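Local coordinates for putative membrane protein (Corynebacterium diphtheriae NCTC 13129, PDB 3C8I) that is of unknown function; this part, of the DUF3239 family, folds as an antiparallel sheet with helices and assembles as four chains, at residues D15-A19 / A109-I113; V31-V35 / T120-L125; R52-P58 / S92-W98. All blocks are in the same frame, centred on the assembly; numbering follows the deposited sequence.

Contact 1 of 3, residues D15-A19 / A109-I113; sequences DLVPA and AESTI
Ile-113 packs against Leu-16 and Pro-18, and this apolar meeting carries most of the contact. Each branch of the isoleucine has its own partner. CG1 lies 3.8 Å from CB of Leu-16. CG2 sits by the proline ring, 3.7 Å from Pro-18 CD, and is almost as near to CB and CG of the same ring. The two side chains cross at a slant. With CG1 anti to its own carbonyl carbon (chi1 -67°), CG2 is left to take the proline side. Leu-16 extends the apolar patch onto the helix with CD1. This methyl lies 4.1 Å from CB of Ala-109 and 4.1 Å from CG2 of Thr-112, so it rests between residues about one helical turn apart.

Contacts with the backbone come next. The end methyl of Ile-113, CD1, approaches Val-17 O at 3.5 Å. Leu-16 CD1 comes to 3.9 Å from Ala-109 O, the oxygen that also accepts a bond from Ile-113 N.

The one polar side chain in the contact is that of Thr-112. Its OG1 is bonded to Arg-108 O, one turn back, while its methyl faces the leucine.

Ile-113 is the first residue to leave helical geometry, so the contact joins the C-terminal end of helix 103-112 to strand 16-24. Trp-118 of helix 115-124 touches both Pro-18 and Ile-113. Strands 70-80 and 29-36 bond to the backbone of segment 15-19, and Glu-110 ties the helix to strand 70-80 by a salt bridge to Arg-70.

Contact 2 of 3, residues V31-V35 / T120-L125; sequences VMALV and TLSKNL
Met-32 and Leu-121 form the tight part of the contact. Their side chains slide past each other in opposite directions, with Met-32 CG 3.7 Å from Leu-121 CD1. Leu-121 CD2 touches the strand backbone at Met-32 O, also 3.7 Å away. The methionine leaves the strand with CG anti to its backbone N (chi1 -178°). The straight chain out to SD puts the sulfur 3.4 Å from Asn-124 O; the bend at chi3 (-68°) then turns CE toward Leu-125 O. Leu-34 packs as closely on Thr-120, a partly exposed residue. Thr-120 CG2 meets Leu-34 CD1 at 3.7 Å, the side chains nearly at right angles, and its OG1 bonds to Glu-116 O.

The setting is a helix laid across an antiparallel sheet. The axes of strand 31-35 and helix 120-124 come within 8.6 Å and run at 136°. Met-32 and Leu-34, alternate residues of the strand, face the helix. Ala-33 points away, to Pro-93 of strand 88-95.

Packing is looser at Leu-125, also partly exposed, where CD2 reaches Met-32 CB at 4.2 Å. Asn-124 turns its amide back onto the helix, where ND2 donates to Thr-120 O at 2.7 Å. Ser-122 and Lys-123 lie on the solvent side.

Contact 3 of 3, residues R52-P58 / S92-W98; sequences RNITAIP and SPMPIAW
Two end segments of strands in one antiparallel sheet, 47-54 and 88-95, meet here together with the turns that follow them. They are not neighbours in the sheet; side chains bridge the gap. Arg-52 reaches across fully extended, CG anti to its backbone N (chi1 -179°). Its NH1 donates to Pro-93 O at 2.8 Å, from well above the carbonyl plane. Trp-98 CH2 lies over one guanidinium face, 3.6 Å from Arg-52 NH2. The two planes are 84° apart, so the indole presents its edge to the cation. On the far side of the indole, Trp-98 NE1 donates to Ala-56 O at 3.0 Å, in the carbonyl plane.

Apolar side chains fill in around these bonds. Ile-54 meets Pro-95 tip to tip, CD1 to CD 4.0 Å, and its CG2 touches the ring edge at Trp-98 CZ2. Pro-95 CD also sits over the centre of the indole. Ile-57 CG2 packs on Ala-97 CB at 3.9 Å.

Arg-52 NH1 also donates to Trp-98 O of a second subunit, and Pro-58 of that subunit packs on Trp-98. The whole is a buried apolar cluster, with an arginine and an indole N-H bonded to backbone carbonyls, packed between non-adjacent strands of one antiparallel sheet beside a subunit interface.

All three contacts draw on one antiparallel sheet. Contacts 1 and 2 each set a helix against it, on the neighbouring strands 16-24 and 29-36, and the two helices follow each other in the chain. Both are partly buried, and they meet where Pro-18 O probably bonds to Leu-34 N. Their chemistry is almost wholly apolar across the gap, with no hydrogen bond between the paired segments. Contact 3 is more buried and joins two non-adjacent strands and the turns after them. It adds two cross-segment hydrogen bonds and alone touches other subunits. It joins contact 2 through Ala-33 on Pro-93 and contact 1 through Ile-96 on Ala-109.

Contact 1 of 3, residues D15-A19 / A109-I113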
ATOM      1  N   ASP B  15     -13.422  -5.321 -16.892  1.00 56.00           N
ATOM      2  CA  ASP B  15     -14.175  -4.529 -17.877  1.00 53.85           C
ATOM      3  C   ASP B  15     -13.893  -3.035 -17.875  1.00 50.79           C
ATOM      4  O   ASP B  15     -13.304  -2.501 -16.948  1.00 51.24           O
ATOM      5  CB  ASP B  15     -15.670  -4.806 -17.787  1.00 54.77           C
ATOM      6  CG  ASP B  15     -16.198  -5.389 -19.064  1.00 57.90           C
ATOM      7  OD1 ASP B  15     -15.914  -4.771 -20.124  1.00 62.05           O
ATOM      8  OD2 ASP B  15     -16.872  -6.451 -19.018  1.00 60.31           O
ATOM      9  N   LEU B  16     -14.294  -2.382 -18.953  1.00 47.92           N
ATOM     10  CA  LEU B  16     -13.906  -1.015 -19.189  1.00 45.15           C
ATOM     11  C   LEU B  16     -14.722  -0.090 -18.318  1.00 42.35           C
ATOM     12  O   LEU B  16     -15.933  -0.229 -18.231  1.00 42.38           O
ATOM     13  CB  LEU B  16     -14.111  -0.642 -20.654  1.00 45.35           C
ATOM     14  CG  LEU B  16     -13.071  -1.227 -21.609  1.00 46.55           C
ATOM     15  CD1 LEU B  16     -13.517  -0.973 -23.058  1.00 45.32           C
ATOM     16  CD2 LEU B  16     -11.666  -0.648 -21.304  1.00 44.04           C
ATOM     17  N   VAL B  17     -14.047   0.878 -17.713  1.00 38.91           N
ATOM     18  CA  VAL B  17     -14.698   1.952 -17.004  1.00 36.15           C
ATOM     19  C   VAL B  17     -14.194   3.277 -17.574  1.00 33.87           C
ATOM     20  O   VAL B  17     -13.037   3.386 -17.980  1.00 32.70           O
ATOM     21  CB  VAL B  17     -14.472   1.855 -15.452  1.00 35.87           C
ATOM     22  CG1 VAL B  17     -15.016   0.530 -14.913  1.00 35.74           C
ATOM     23  CG2 VAL B  17     -12.992   2.013 -15.056  1.00 33.55           C
ATOM     24  N   PRO B  18     -15.054   4.291 -17.601  1.00 31.75           N
ATOM     25  CA  PRO B  18     -14.526   5.609 -17.944  1.00 30.76           C
ATOM     26  C   PRO B  18     -13.716   6.208 -16.792  1.00 29.06           C
ATOM     27  O   PRO B  18     -14.073   6.025 -15.617  1.00 28.18           O
ATOM     28  CB  PRO B  18     -15.779   6.434 -18.186  1.00 30.26           C
ATOM     29  CG  PRO B  18     -16.811   5.790 -17.358  1.00 31.31           C
ATOM     30  CD  PRO B  18     -16.501   4.336 -17.318  1.00 31.46           C
ATOM     31  N   ALA B  19     -12.637   6.893 -17.140  1.00 27.87           N
ATOM     32  CA  ALA B  19     -11.899   7.729 -16.199  1.00 28.17           C
ATOM     33  C   ALA B  19     -11.570   9.071 -16.871  1.00 27.03           C
ATOM     34  O   ALA B  19     -11.617   9.191 -18.109  1.00 28.34           O
ATOM     35  CB  ALA B  19     -10.620   7.005 -15.684  1.00 26.42           C
ATOM     36  N   ALA B 109     -11.592   1.645 -27.131  1.00 43.97           N
ATOM     37  CA  ALA B 109     -12.009   1.582 -25.734  1.00 43.33           C
ATOM     38  C   ALA B 109     -12.891   2.751 -25.359  1.00 42.43           C
ATOM     39  O   ALA B 109     -13.907   2.557 -24.715  1.00 42.18           O
ATOM     40  CB  ALA B 109     -10.784   1.554 -24.817  1.00 43.46           C
ATOM     41  N   GLU B 110     -12.496   3.959 -25.757  1.00 42.11           N
ATOM     42  CA  GLU B 110     -13.225   5.168 -25.384  1.00 42.62           C
ATOM     43  C   GLU B 110     -14.621   5.216 -26.010  1.00 42.63           C
ATOM     44  O   GLU B 110     -15.587   5.578 -25.339  1.00 42.31           O
ATOM     45  CB  GLU B 110     -12.444   6.442 -25.746  1.00 42.38           C
ATOM     46  CG  GLU B 110     -13.229   7.725 -25.445  1.00 43.11           C
ATOM     47  CD  GLU B 110     -12.487   8.999 -25.788  1.00 44.09           C
ATOM     48  OE1 GLU B 110     -11.267   9.073 -25.496  1.00 46.49           O
ATOM     49  OE2 GLU B 110     -13.143   9.930 -26.334  1.00 46.24           O
ATOM     50  N   SER B 111     -14.719   4.869 -27.294  1.00 42.50           N
ATOM     51  CA  SER B 111     -16.011   4.804 -27.981  1.00 42.81           C
ATOM     52  C   SER B 111     -16.893   3.642 -27.490  1.00 42.75           C
ATOM     53  O   SER B 111     -18.114   3.766 -27.484  1.00 43.70           O
ATOM     54  CB  SER B 111     -15.817   4.739 -29.507  1.00 42.74           C
ATOM     55  OG  SER B 111     -14.951   3.674 -29.855  1.00 43.92           O
ATOM     56  N   THR B 112     -16.285   2.540 -27.062  1.00 42.66           N
ATOM     57  CA  THR B 112     -17.019   1.394 -26.512  1.00 42.77           C
ATOM     58  C   THR B 112     -17.713   1.710 -25.171  1.00 42.92           C
ATOM     59  O   THR B 112     -18.792   1.181 -24.873  1.00 43.22           O
ATOM     60  CB  THR B 112     -16.071   0.194 -26.286  1.00 42.52           C
ATOM     61  OG1 THR B 112     -15.575  -0.282 -27.540  1.00 44.54           O
ATOM     62  CG2 THR B 112     -16.772  -0.933 -25.569  1.00 42.92           C
ATOM     63  N   ILE B 113     -17.099   2.562 -24.354  1.00 42.09           N
ATOM     64  CA  ILE B 113     -17.715   2.943 -23.080  1.00 41.95           C
ATOM     65  C   ILE B 113     -18.941   3.809 -23.378  1.00 41.77           C
ATOM     66  O   ILE B 113     -18.840   4.807 -24.098  1.00 41.25           O
ATOM     67  CB  ILE B 113     -16.710   3.655 -22.119  1.00 41.52           C
ATOM     68  CG1 ILE B 113     -15.631   2.671 -21.656  1.00 41.81           C
ATOM     69  CG2 ILE B 113     -17.429   4.244 -20.895  1.00 41.25           C
ATOM     70  CD1 ILE B 113     -14.360   3.359 -21.200  1.00 41.09           C
TER

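Contact 2 of 3, residues V31-V35 / T120-L125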
ATOM      1  N   VAL B  31      -7.015  11.225 -11.320  1.00 30.66           N
ATOM      2  CA  VAL B  31      -8.002  10.711 -12.229  1.00 30.26           C
ATOM      3  C   VAL B  31      -9.197  10.246 -11.393  1.00 29.57           C
ATOM      4  O   VAL B  31      -9.041   9.777 -10.259  1.00 29.04           O
ATOM      5  CB  VAL B  31      -7.402   9.611 -13.134  1.00 31.28           C
ATOM      6  CG1 VAL B  31      -8.414   9.118 -14.136  1.00 34.81           C
ATOM      7  CG2 VAL B  31      -6.170  10.143 -13.881  1.00 31.52           C
ATOM      8  N   MET B  32     -10.394  10.438 -11.938  1.00 29.30           N
ATOM      9  CA  MET B  32     -11.641   9.957 -11.331  1.00 28.44           C
ATOM     10  C   MET B  32     -12.232   8.951 -12.292  1.00 27.42           C
ATOM     11  O   MET B  32     -12.283   9.219 -13.489  1.00 27.18           O
ATOM     12  CB  MET B  32     -12.630  11.120 -11.129  1.00 28.91           C
ATOM     13  CG  MET B  32     -13.981  10.737 -10.449  1.00 29.71           C
ATOM     14  SD  MET B  32     -15.175  12.135 -10.267  1.00 25.11           S
ATOM     15  CE  MET B  32     -14.262  13.056  -9.099  1.00 28.63           C
ATOM     16  N   ALA B  33     -12.689   7.814 -11.780  1.00 26.95           N
ATOM     17  CA  ALA B  33     -13.363   6.797 -12.588  1.00 27.69           C
ATOM     18  C   ALA B  33     -14.768   6.532 -12.087  1.00 27.63           C
ATOM     19  O   ALA B  33     -15.035   6.675 -10.903  1.00 28.82           O
ATOM     20  CB  ALA B  33     -12.553   5.459 -12.601  1.00 26.14           C
ATOM     21  N   LEU B  34     -15.665   6.162 -13.008  1.00 28.50           N
ATOM     22  CA  LEU B  34     -17.022   5.726 -12.673  1.00 28.49           C
ATOM     23  C   LEU B  34     -17.040   4.192 -12.591  1.00 28.84           C
ATOM     24  O   LEU B  34     -16.844   3.499 -13.590  1.00 29.49           O
ATOM     25  CB  LEU B  34     -18.041   6.252 -13.717  1.00 28.84           C
ATOM     26  CG  LEU B  34     -19.529   5.946 -13.452  1.00 28.69           C
ATOM     27  CD1 LEU B  34     -20.092   6.753 -12.292  1.00 28.26           C
ATOM     28  CD2 LEU B  34     -20.400   6.142 -14.697  1.00 28.38           C
ATOM     29  N   VAL B  35     -17.266   3.672 -11.388  1.00 28.98           N
ATOM     30  CA  VAL B  35     -17.172   2.249 -11.114  1.00 28.35           C
ATOM     31  C   VAL B  35     -18.463   1.686 -10.483  1.00 29.22           C
ATOM     32  O   VAL B  35     -19.289   2.409  -9.894  1.00 28.84           O
ATOM     33  CB  VAL B  35     -15.943   1.918 -10.198  1.00 28.40           C
ATOM     34  CG1 VAL B  35     -14.615   2.172 -10.930  1.00 28.43           C
ATOM     35  CG2 VAL B  35     -15.999   2.658  -8.864  1.00 26.39           C
ATOM     36  N   THR B 120     -22.191  10.964 -17.163  1.00 32.24           N
ATOM     37  CA  THR B 120     -22.259  10.831 -15.693  1.00 32.00           C
ATOM     38  C   THR B 120     -20.935  11.190 -15.003  1.00 31.32           C
ATOM     39  O   THR B 120     -20.911  11.924 -14.011  1.00 30.35           O
ATOM     40  CB  THR B 120     -22.664   9.383 -15.266  1.00 32.78           C
ATOM     41  OG1 THR B 120     -24.016   9.121 -15.671  1.00 31.80           O
ATOM     42  CG2 THR B 120     -22.543   9.190 -13.736  1.00 31.98           C
ATOM     43  N   LEU B 121     -19.826  10.668 -15.530  1.00 30.76           N
ATOM     44  CA  LEU B 121     -18.508  11.003 -14.982  1.00 30.89           C
ATOM     45  C   LEU B 121     -18.203  12.502 -15.142  1.00 30.95           C
ATOM     46  O   LEU B 121     -17.803  13.150 -14.183  1.00 30.94           O
ATOM     47  CB  LEU B 121     -17.410  10.147 -15.627  1.00 30.38           C
ATOM     48  CG  LEU B 121     -15.968  10.387 -15.143  1.00 29.88           C
ATOM     49  CD1 LEU B 121     -15.826  10.257 -13.609  1.00 27.95           C
ATOM     50  CD2 LEU B 121     -15.035   9.460 -15.878  1.00 29.19           C
ATOM     51  N   SER B 122     -18.404  13.042 -16.356  1.00 31.80           N
ATOM     52  CA  SER B 122     -18.158  14.459 -16.608  1.00 32.45           C
ATOM     53  C   SER B 122     -18.949  15.343 -15.653  1.00 32.88           C
ATOM     54  O   SER B 122     -18.411  16.294 -15.096  1.00 32.92           O
ATOM     55  CB  SER B 122     -18.507  14.817 -18.047  1.00 31.89           C
ATOM     56  OG  SER B 122     -17.688  14.078 -18.941  1.00 31.99           O
ATOM     57  N   LYS B 123     -20.216  15.005 -15.448  1.00 33.98           N
ATOM     58  CA  LYS B 123     -21.076  15.775 -14.537  1.00 35.68           C
ATOM     59  C   LYS B 123     -20.665  15.713 -13.085  1.00 35.74           C
ATOM     60  O   LYS B 123     -21.126  16.521 -12.294  1.00 35.21           O
ATOM     61  CB  LYS B 123     -22.537  15.337 -14.673  1.00 35.86           C
ATOM     62  CG  LYS B 123     -23.268  16.103 -15.732  1.00 38.38           C
ATOM     63  CD  LYS B 123     -24.293  15.266 -16.490  1.00 38.44           C
ATOM     64  CE  LYS B 123     -23.716  14.778 -17.815  1.00 42.19           C
ATOM     65  NZ  LYS B 123     -24.222  13.424 -18.224  1.00 42.18           N
ATOM     66  N   ASN B 124     -19.795  14.761 -12.728  1.00 36.42           N
ATOM     67  CA  ASN B 124     -19.389  14.573 -11.343  1.00 36.46           C
ATOM     68  C   ASN B 124     -17.914  14.859 -11.079  1.00 36.63           C
ATOM     69  O   ASN B 124     -17.443  14.668  -9.958  1.00 35.87           O
ATOM     70  CB  ASN B 124     -19.774  13.158 -10.897  1.00 37.09           C
ATOM     71  CG  ASN B 124     -21.288  13.004 -10.695  1.00 38.21           C
ATOM     72  OD1 ASN B 124     -21.834  13.521  -9.721  1.00 40.55           O
ATOM     73  ND2 ASN B 124     -21.959  12.301 -11.603  1.00 37.25           N
ATOM     74  N   LEU B 125     -17.193  15.353 -12.085  1.00 36.65           N
ATOM     75  CA  LEU B 125     -15.778  15.701 -11.902  1.00 37.30           C
ATOM     76  C   LEU B 125     -15.591  16.679 -10.774  1.00 37.71           C
ATOM     77  O   LEU B 125     -14.578  16.637 -10.063  1.00 37.12           O
ATOM     78  CB  LEU B 125     -15.167  16.337 -13.156  1.00 36.58           C
ATOM     79  CG  LEU B 125     -14.373  15.550 -14.182  1.00 36.18           C
ATOM     80  CD1 LEU B 125     -13.457  16.557 -14.939  1.00 32.46           C
ATOM     81  CD2 LEU B 125     -13.579  14.313 -13.633  1.00 30.69           C
TER

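Contact 3 of 3, residues R52-P58 / S92-W98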
ATOM      1  N   ARG B  52      -7.738   8.360  -8.076  1.00 29.27           N
ATOM      2  CA  ARG B  52      -6.388   7.860  -7.962  1.00 29.63           C
ATOM      3  C   ARG B  52      -5.386   8.896  -8.424  1.00 29.32           C
ATOM      4  O   ARG B  52      -5.538   9.487  -9.486  1.00 27.76           O
ATOM      5  CB  ARG B  52      -6.217   6.612  -8.826  1.00 29.58           C
ATOM      6  CG  ARG B  52      -4.856   5.990  -8.756  1.00 29.50           C
ATOM      7  CD  ARG B  52      -4.772   4.710  -9.601  1.00 29.10           C
ATOM      8  NE  ARG B  52      -3.452   4.089  -9.507  1.00 29.47           N
ATOM      9  CZ  ARG B  52      -3.182   2.811  -9.750  1.00 27.27           C
ATOM     10  NH1 ARG B  52      -4.142   1.993 -10.159  1.00 27.57           N
ATOM     11  NH2 ARG B  52      -1.930   2.348  -9.614  1.00 27.02           N
ATOM     12  N   ASN B  53      -4.347   9.060  -7.627  1.00 30.26           N
ATOM     13  CA  ASN B  53      -3.234   9.927  -7.962  1.00 31.30           C
ATOM     14  C   ASN B  53      -2.264   9.183  -8.861  1.00 31.08           C
ATOM     15  O   ASN B  53      -1.810   8.080  -8.531  1.00 31.40           O
ATOM     16  CB  ASN B  53      -2.571  10.430  -6.696  1.00 32.96           C
ATOM     17  CG  ASN B  53      -3.312  11.611  -6.089  1.00 37.81           C
ATOM     18  OD1 ASN B  53      -2.851  12.756  -6.179  1.00 46.23           O
ATOM     19  ND2 ASN B  53      -4.465  11.351  -5.480  1.00 42.82           N
ATOM     20  N   ILE B  54      -1.995   9.757 -10.025  1.00 30.05           N
ATOM     21  CA  ILE B  54      -1.186   9.112 -11.060  1.00 31.14           C
ATOM     22  C   ILE B  54      -0.071  10.035 -11.537  1.00 31.17           C
ATOM     23  O   ILE B  54      -0.289  11.231 -11.764  1.00 30.70           O
ATOM     24  CB  ILE B  54      -2.080   8.667 -12.261  1.00 31.20           C
ATOM     25  CG1 ILE B  54      -3.036   7.544 -11.812  1.00 32.55           C
ATOM     26  CG2 ILE B  54      -1.230   8.181 -13.460  1.00 30.51           C
ATOM     27  CD1 ILE B  54      -4.066   7.136 -12.931  1.00 33.02           C
ATOM     28  N   THR B  55       1.135   9.497 -11.668  1.00 31.80           N
ATOM     29  CA  THR B  55       2.262  10.336 -12.083  1.00 32.31           C
ATOM     30  C   THR B  55       2.362  10.439 -13.607  1.00 32.67           C
ATOM     31  O   THR B  55       2.567  11.529 -14.134  1.00 32.81           O
ATOM     32  CB  THR B  55       3.570   9.823 -11.450  1.00 32.93           C
ATOM     33  OG1 THR B  55       3.464   9.949 -10.015  1.00 34.93           O
ATOM     34  CG2 THR B  55       4.749  10.608 -11.957  1.00 32.95           C
ATOM     35  N   ALA B  56       2.184   9.325 -14.314  1.00 32.36           N
ATOM     36  CA  ALA B  56       2.407   9.285 -15.761  1.00 32.41           C
ATOM     37  C   ALA B  56       1.407   8.394 -16.495  1.00 32.42           C
ATOM     38  O   ALA B  56       1.145   7.268 -16.078  1.00 31.13           O
ATOM     39  CB  ALA B  56       3.820   8.809 -16.062  1.00 32.39           C
ATOM     40  N   ILE B  57       0.874   8.902 -17.603  1.00 31.90           N
ATOM     41  CA  ILE B  57       0.083   8.084 -18.520  1.00 32.69           C
ATOM     42  C   ILE B  57       0.601   8.377 -19.931  1.00 33.13           C
ATOM     43  O   ILE B  57       0.554   9.528 -20.361  1.00 31.85           O
ATOM     44  CB  ILE B  57      -1.421   8.443 -18.483  1.00 32.07           C
ATOM     45  CG1 ILE B  57      -1.991   8.349 -17.052  1.00 32.65           C
ATOM     46  CG2 ILE B  57      -2.180   7.544 -19.449  1.00 31.66           C
ATOM     47  CD1 ILE B  57      -3.431   8.793 -16.923  1.00 31.76           C
ATOM     48  N   PRO B  58       1.118   7.350 -20.637  1.00 34.59           N
ATOM     49  CA  PRO B  58       1.559   7.526 -22.011  1.00 35.64           C
ATOM     50  C   PRO B  58       0.513   8.241 -22.860  1.00 36.41           C
ATOM     51  O   PRO B  58      -0.660   7.884 -22.802  1.00 37.16           O
ATOM     52  CB  PRO B  58       1.764   6.091 -22.495  1.00 35.35           C
ATOM     53  CG  PRO B  58       2.144   5.354 -21.295  1.00 35.64           C
ATOM     54  CD  PRO B  58       1.345   5.967 -20.183  1.00 35.61           C
ATOM     55  N   SER B  92      -9.439   0.049  -7.304  1.00 30.77           N
ATOM     56  CA  SER B  92      -8.326   0.707  -8.027  1.00 31.49           C
ATOM     57  C   SER B  92      -8.547   0.728  -9.534  1.00 30.82           C
ATOM     58  O   SER B  92      -8.512  -0.337 -10.178  1.00 31.18           O
ATOM     59  CB  SER B  92      -6.984   0.022  -7.782  1.00 32.64           C
ATOM     60  OG  SER B  92      -6.674   0.035  -6.416  1.00 35.60           O
ATOM     61  N   PRO B  93      -8.770   1.924 -10.093  1.00 29.93           N
ATOM     62  CA  PRO B  93      -8.817   2.035 -11.549  1.00 30.21           C
ATOM     63  C   PRO B  93      -7.408   2.181 -12.122  1.00 29.14           C
ATOM     64  O   PRO B  93      -6.542   2.755 -11.465  1.00 28.21           O
ATOM     65  CB  PRO B  93      -9.630   3.304 -11.776  1.00 30.72           C
ATOM     66  CG  PRO B  93      -9.341   4.171 -10.564  1.00 29.87           C
ATOM     67  CD  PRO B  93      -8.967   3.240  -9.432  1.00 31.22           C
ATOM     68  N   MET B  94      -7.188   1.657 -13.317  1.00 28.06           N
ATOM     69  CA  MET B  94      -5.939   1.881 -14.057  1.00 29.08           C
ATOM     70  C   MET B  94      -6.247   2.290 -15.492  1.00 29.42           C
ATOM     71  O   MET B  94      -7.182   1.768 -16.098  1.00 29.96           O
ATOM     72  CB  MET B  94      -5.056   0.611 -14.065  1.00 28.77           C
ATOM     73  CG  MET B  94      -5.649  -0.616 -14.744  1.00 31.28           C
ATOM     74  SD  MET B  94      -4.427  -1.974 -15.093  1.00 26.28           S
ATOM     75  CE  MET B  94      -3.486  -1.292 -16.451  1.00 34.11           C
ATOM     76  N   PRO B  95      -5.457   3.223 -16.052  1.00 29.96           N
ATOM     77  CA  PRO B  95      -5.583   3.548 -17.457  1.00 30.53           C
ATOM     78  C   PRO B  95      -5.173   2.388 -18.352  1.00 30.92           C
ATOM     79  O   PRO B  95      -4.140   1.759 -18.102  1.00 30.64           O
ATOM     80  CB  PRO B  95      -4.620   4.714 -17.666  1.00 30.58           C
ATOM     81  CG  PRO B  95      -3.900   4.897 -16.413  1.00 31.00           C
ATOM     82  CD  PRO B  95      -4.427   4.004 -15.360  1.00 30.17           C
ATOM     83  N   ILE B  96      -5.956   2.120 -19.397  1.00 32.03           N
ATOM     84  CA  ILE B  96      -5.603   1.005 -20.303  1.00 33.21           C
ATOM     85  C   ILE B  96      -4.319   1.330 -21.079  1.00 32.57           C
ATOM     86  O   ILE B  96      -3.588   0.420 -21.484  1.00 33.33           O
ATOM     87  CB  ILE B  96      -6.754   0.525 -21.249  1.00 33.49           C
ATOM     88  CG1 ILE B  96      -7.047   1.510 -22.358  1.00 35.28           C
ATOM     89  CG2 ILE B  96      -8.021   0.212 -20.492  1.00 35.01           C
ATOM     90  CD1 ILE B  96      -7.919   0.876 -23.482  1.00 36.59           C
ATOM     91  N   ALA B  97      -4.016   2.616 -21.218  1.00 32.24           N
ATOM     92  CA  ALA B  97      -2.757   3.068 -21.818  1.00 32.31           C
ATOM     93  C   ALA B  97      -1.485   2.529 -21.121  1.00 32.75           C
ATOM     94  O   ALA B  97      -0.410   2.640 -21.701  1.00 33.55           O
ATOM     95  CB  ALA B  97      -2.710   4.572 -21.883  1.00 31.65           C
ATOM     96  N   TRP B  98      -1.587   1.994 -19.902  1.00 31.83           N
ATOM     97  CA  TRP B  98      -0.432   1.374 -19.235  1.00 33.44           C
ATOM     98  C   TRP B  98      -0.180  -0.031 -19.789  1.00 34.10           C
ATOM     99  O   TRP B  98       0.925  -0.554 -19.678  1.00 33.62           O
ATOM    100  CB  TRP B  98      -0.647   1.242 -17.732  1.00 31.22           C
ATOM    101  CG  TRP B  98      -0.590   2.520 -16.933  1.00 30.89           C
ATOM    102  CD1 TRP B  98      -0.180   3.752 -17.358  1.00 30.01           C
ATOM    103  CD2 TRP B  98      -0.910   2.655 -15.548  1.00 29.92           C
ATOM    104  NE1 TRP B  98      -0.255   4.664 -16.321  1.00 30.20           N
ATOM    105  CE2 TRP B  98      -0.706   4.015 -15.198  1.00 30.30           C
ATOM    106  CE3 TRP B  98      -1.388   1.771 -14.576  1.00 29.84           C
ATOM    107  CZ2 TRP B  98      -0.951   4.500 -13.906  1.00 30.44           C
ATOM    108  CZ3 TRP B  98      -1.637   2.251 -13.309  1.00 30.27           C
ATOM    109  CH2 TRP B  98      -1.431   3.608 -12.984  1.00 30.54           C
TER